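Local atomic coordinates of RNA-dependent RNA Polymerase (Bombyx mori cytoplasmic polyhedrosis virus, PDB entry 6TZ0), a protein that catalyses RNA-templated RNA synthesis, transcribing plus strands from the double-stranded viral genome and probably also making the complementary minus strands during genome replication. Residues Ile881-Met884 / Ile885-Asn888. Sequence-based numbering, arbitrary orientation.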
# COMPACT_ATOMS: atom_id res chain seq x y z
N ILE A 881 36.71 -3.24 36.89
CA ILE A 881 36.71 -4.65 36.52
C ILE A 881 38.13 -5.22 36.43
O ILE A 881 38.35 -6.40 36.70
CB ILE A 881 35.92 -4.78 35.20
CG1 ILE A 881 35.77 -6.21 34.72
CG2 ILE A 881 36.49 -3.85 34.14
CD1 ILE A 881 34.74 -6.30 33.65
N ARG A 882 39.12 -4.38 36.11
CA ARG A 882 40.51 -4.82 36.14
C ARG A 882 40.96 -5.11 37.57
O ARG A 882 41.60 -6.14 37.83
CB ARG A 882 41.38 -3.73 35.49
CG ARG A 882 42.84 -4.07 35.20
CD ARG A 882 43.77 -3.63 36.33
NE ARG A 882 43.60 -2.22 36.67
CZ ARG A 882 43.97 -1.69 37.83
NH1 ARG A 882 44.51 -2.46 38.77
NH2 ARG A 882 43.78 -0.40 38.07
N GLU A 883 40.63 -4.21 38.50
CA GLU A 883 40.91 -4.47 39.91
C GLU A 883 40.09 -5.64 40.41
O GLU A 883 40.58 -6.45 41.21
CB GLU A 883 40.63 -3.22 40.74
CG GLU A 883 40.98 -3.37 42.20
CD GLU A 883 40.72 -2.12 43.00
OE1 GLU A 883 40.27 -1.12 42.41
OE2 GLU A 883 40.97 -2.14 44.22
N MET A 884 38.87 -5.79 39.90
CA MET A 884 38.01 -6.87 40.35
C MET A 884 38.48 -8.23 39.84
O MET A 884 38.19 -9.26 40.46
CB MET A 884 36.57 -6.54 39.94
CG MET A 884 35.49 -7.52 40.32
SD MET A 884 33.88 -6.74 40.22
CE MET A 884 33.82 -6.28 38.50
N ILE A 885 39.26 -8.26 38.75
CA ILE A 885 39.87 -9.53 38.34
C ILE A 885 41.30 -9.69 38.82
O ILE A 885 41.89 -10.76 38.60
CB ILE A 885 39.88 -9.75 36.81
CG1 ILE A 885 40.84 -8.80 36.11
CG2 ILE A 885 38.50 -9.59 36.21
CD1 ILE A 885 41.01 -9.13 34.66
N GLN A 886 41.90 -8.67 39.44
CA GLN A 886 43.24 -8.90 39.98
C GLN A 886 43.28 -9.21 41.48
O GLN A 886 44.37 -9.41 42.02
CB GLN A 886 44.17 -7.71 39.69
CG GLN A 886 43.92 -6.42 40.43
CD GLN A 886 44.74 -6.27 41.70
OE1 GLN A 886 45.84 -6.81 41.81
NE2 GLN A 886 44.21 -5.53 42.66
N GLN A 887 42.13 -9.27 42.17
CA GLN A 887 42.09 -9.89 43.48
C GLN A 887 40.95 -10.90 43.62
O GLN A 887 40.56 -11.22 44.75
CB GLN A 887 42.03 -8.87 44.62
CG GLN A 887 40.79 -7.99 44.71
CD GLN A 887 41.04 -6.58 44.24
OE1 GLN A 887 42.07 -6.30 43.63
NE2 GLN A 887 40.11 -5.69 44.54
N ASN A 888 40.42 -11.39 42.50
CA ASN A 888 39.56 -12.58 42.43
C ASN A 888 38.27 -12.40 43.21
O ASN A 888 37.91 -13.23 44.05
CB ASN A 888 40.32 -13.83 42.90
CG ASN A 888 39.78 -15.13 42.31
OD1 ASN A 888 40.41 -16.17 42.43
ND2 ASN A 888 38.63 -15.06 41.64
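Ile885 N bonds back to Ile881 O at 2.9 Å, the sound i to i+4 bond of a short surface helix whose i to i+4 bonding weakens from Gln886 on. One residue on, the pattern slips: Gln886 N reaches Glu883 O at 3.1 Å, a three-residue step of 3-10 type. Its bond to Arg882 O is weak, as is that from Gln887 N to Glu883 O. Asn888, the next residue, has left-handed backbone angles.

The side chains of this turn fold back over the carbonyls. Ile885 has CG1 wedged between its own N and carbonyl carbon (chi1 69°), which sets that branch 3.3 Å from Arg882 O while CG2 lies 3.2 Å from Ile881 O; CG2 thus sits over the first carbonyl oxygen, and CG1, also near it, reaches across to the second as well. Beyond the turn, Ile885 also touches His1203. Gln886 takes a similar first torsion and bends at chi2 (94°), bringing CG 3.4 Å from Glu883 O and turning its amide toward the glutamate stem. Arg882 sends its guanidinium past the same CG, but only loosely.

Glu883 stretches outward in an extended chain, its side chain touching Asp854. Its CG passes beside the amide of Gln887, and carboxylate and amide planes stand 70° apart. Met884 is buried and packs on Leu1021, within the same C-terminal region of the polymerase, whereas Arg882, Gln886 and Gln887 are exposed. The modelled Gln887 amide orientation is doubtful, because it sets OE1, an acceptor, 2.8 Å from the acceptor Glu883 O.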